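Local coordinates for DNA polymerase II large subunit (Pyrococcus horikoshii, PDB 7OEC), which is represented here by its mini-intein, which in the native precursor probably excises itself and joins the flanking polymerase segments by protein splicing, at residues V22-K25 with E26-E29. The protein carries 2 engineered substitutions. Residues are numbered along the deposited sequence; the frame is centred on the assembly and turned at random.
Sequences VTLK and ELYE
The carboxylate of Glu26 turns back on Thr23: the Thr23 N-H meets OE1 on its anti side, 23° out of the carboxylate plane, with N and OE1 2.9 Å apart. In the second carboxylate, that of Glu29, OE2 lies 3.4 Å from Lys25 CE; Lys25 NZ stays 4.6 Å from that OE2, too far for a salt bridge, though the two charges probably still attract. In return for the Glu26 bond, Thr23 OG1 accepts from Glu26 N at 3.0 Å, completing a capping box with Thr23 as N-cap. With chi1 at 63°, OG1 is flanked by the residue's own N and C and reaches the amide of Glu26. A valine in place of this threonine would probably leave Glu26 N without its capping acceptor and weaken the start of the helix. Behind the box, Val22 CG2 packs at 4.0 Å on Leu27 CB, the two side chains roughly perpendicular, while Leu24 CD2 touches Leu27 CD2 at 4.1 Å. The cap thus marks where strand 18-23 passes directly into helix 24-29. Val22 packs on strand 10-15, Leu24 on Phe149; Leu27 touches Leu151 as well as Ile67 and Val70 of strand 61-74; Tyr28 touches Val70 and Lys72, its OH hydrogen-bonded to Glu34, all within the beta-rich intein fold.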
ATOM      1  N   VAL A  22      -4.932   4.530  -8.987  1.00 21.62           N
ATOM      2  CA  VAL A  22      -4.282   5.834  -9.091  1.00 20.04           C
ATOM      3  C   VAL A  22      -2.949   5.736  -8.379  1.00 18.87           C
ATOM      4  O   VAL A  22      -2.772   4.911  -7.493  1.00 22.18           O
ATOM      5  CB  VAL A  22      -5.118   6.974  -8.483  1.00 22.08           C
ATOM      6  CG1 VAL A  22      -6.434   7.112  -9.205  1.00 26.22           C
ATOM      7  CG2 VAL A  22      -5.374   6.726  -7.040  1.00 22.38           C
ATOM      8  N   THR A  23      -1.995   6.583  -8.756  1.00 18.85           N
ATOM      9  CA  THR A  23      -0.774   6.568  -7.962  1.00 18.14           C
ATOM     10  C   THR A  23      -1.026   7.282  -6.639  1.00 18.40           C
ATOM     11  O   THR A  23      -1.975   8.048  -6.490  1.00 19.03           O
ATOM     12  CB  THR A  23       0.377   7.281  -8.661  1.00 20.42           C
ATOM     13  OG1 THR A  23       0.039   8.648  -8.822  1.00 22.21           O
ATOM     14  CG2 THR A  23       0.720   6.637 -10.011  1.00 23.19           C
ATOM     15  N   LEU A  24      -0.150   7.041  -5.670  1.00 19.07           N
ATOM     16  CA  LEU A  24      -0.300   7.724  -4.394  1.00 19.09           C
ATOM     17  C   LEU A  24      -0.119   9.227  -4.552  1.00 18.27           C
ATOM     18  O   LEU A  24      -0.779  10.012  -3.869  1.00 20.10           O
ATOM     19  CB  LEU A  24       0.694   7.170  -3.389  1.00 20.85           C
ATOM     20  CG  LEU A  24       0.291   5.915  -2.680  1.00 25.04           C
ATOM     21  CD1 LEU A  24       1.373   5.460  -1.832  1.00 27.13           C
ATOM     22  CD2 LEU A  24      -0.866   6.216  -1.824  1.00 31.24           C
ATOM     23  N   LYS A  25       0.792   9.651  -5.420  1.00 18.60           N
ATOM     24  CA  LYS A  25       0.899  11.081  -5.702  1.00 19.41           C
ATOM     25  C   LYS A  25      -0.408  11.656  -6.275  1.00 19.98           C
ATOM     26  O   LYS A  25      -0.871  12.736  -5.859  1.00 21.07           O
ATOM     27  CB  LYS A  25       2.102  11.338  -6.604  1.00 24.84           C
ATOM     28  CG  LYS A  25       2.337  12.836  -6.842  1.00 31.05           C
ATOM     29  CD  LYS A  25       3.622  13.065  -7.612  1.00 39.58           C
ATOM     30  CE  LYS A  25       3.551  14.407  -8.334  1.00 46.54           C
ATOM     31  NZ  LYS A  25       4.555  14.513  -9.493  1.00 53.90           N
ATOM     32  N   GLU A  26      -1.032  10.943  -7.232  1.00 19.60           N
ATOM     33  CA  GLU A  26      -2.326  11.373  -7.775  1.00 20.21           C
ATOM     34  C   GLU A  26      -3.398  11.365  -6.696  1.00 19.19           C
ATOM     35  O   GLU A  26      -4.245  12.271  -6.621  1.00 21.16           O
ATOM     36  CB  GLU A  26      -2.776  10.455  -8.919  1.00 23.22           C
ATOM     37  CG  GLU A  26      -1.946  10.567 -10.153  1.00 30.85           C
ATOM     38  CD  GLU A  26      -2.366   9.535 -11.232  1.00 36.35           C
ATOM     39  OE1 GLU A  26      -2.736   8.337 -10.939  1.00 31.32           O
ATOM     40  OE2 GLU A  26      -2.301   9.952 -12.399  1.00 45.90           O
ATOM     41  N   LEU A  27      -3.368  10.345  -5.838  1.00 19.10           N
ATOM     42  CA  LEU A  27      -4.328  10.284  -4.741  1.00 18.68           C
ATOM     43  C   LEU A  27      -4.197  11.512  -3.845  1.00 18.56           C
ATOM     44  O   LEU A  27      -5.196  12.136  -3.475  1.00 19.35           O
ATOM     45  CB  LEU A  27      -4.145   8.986  -3.947  1.00 19.84           C
ATOM     46  CG  LEU A  27      -5.109   8.760  -2.773  1.00 20.92           C
ATOM     47  CD1 LEU A  27      -6.498   8.610  -3.348  1.00 24.45           C
ATOM     48  CD2 LEU A  27      -4.714   7.578  -1.968  1.00 25.67           C
ATOM     49  N   TYR A  28      -2.967  11.870  -3.491  1.00 18.92           N
ATOM     50  CA  TYR A  28      -2.730  13.049  -2.671  1.00 18.94           C
ATOM     51  C   TYR A  28      -3.342  14.280  -3.324  1.00 19.86           C
ATOM     52  O   TYR A  28      -3.947  15.119  -2.646  1.00 22.62           O
ATOM     53  CB  TYR A  28      -1.212  13.183  -2.451  1.00 19.98           C
ATOM     54  CG  TYR A  28      -0.858  14.319  -1.539  1.00 20.00           C
ATOM     55  CD1 TYR A  28      -0.997  14.205  -0.172  1.00 20.67           C
ATOM     56  CD2 TYR A  28      -0.408  15.496  -2.061  1.00 22.03           C
ATOM     57  CE1 TYR A  28      -0.722  15.229   0.627  1.00 23.85           C
ATOM     58  CE2 TYR A  28      -0.101  16.543  -1.269  1.00 24.92           C
ATOM     59  CZ  TYR A  28      -0.276  16.406   0.090  1.00 25.05           C
ATOM     60  OH  TYR A  28      -0.017  17.442   0.953  1.00 31.01           O
ATOM     61  N   GLU A  29      -3.210  14.382  -4.646  1.00 20.23           N
ATOM     62  CA  GLU A  29      -3.740  15.511  -5.399  1.00 22.84           C
ATOM     63  C   GLU A  29      -5.252  15.501  -5.547  1.00 22.77           C
ATOM     64  O   GLU A  29      -5.813  16.508  -5.990  1.00 26.12           O
ATOM     65  CB  GLU A  29      -3.091  15.507  -6.776  1.00 27.54           C
ATOM     66  CG  GLU A  29      -1.606  15.756  -6.715  1.00 36.64           C
ATOM     67  CD  GLU A  29      -0.850  15.417  -8.026  1.00 47.09           C
ATOM     68  OE1 GLU A  29      -1.471  14.894  -9.005  1.00 49.31           O
ATOM     69  OE2 GLU A  29       0.386  15.670  -8.058  1.00 49.38           O
TER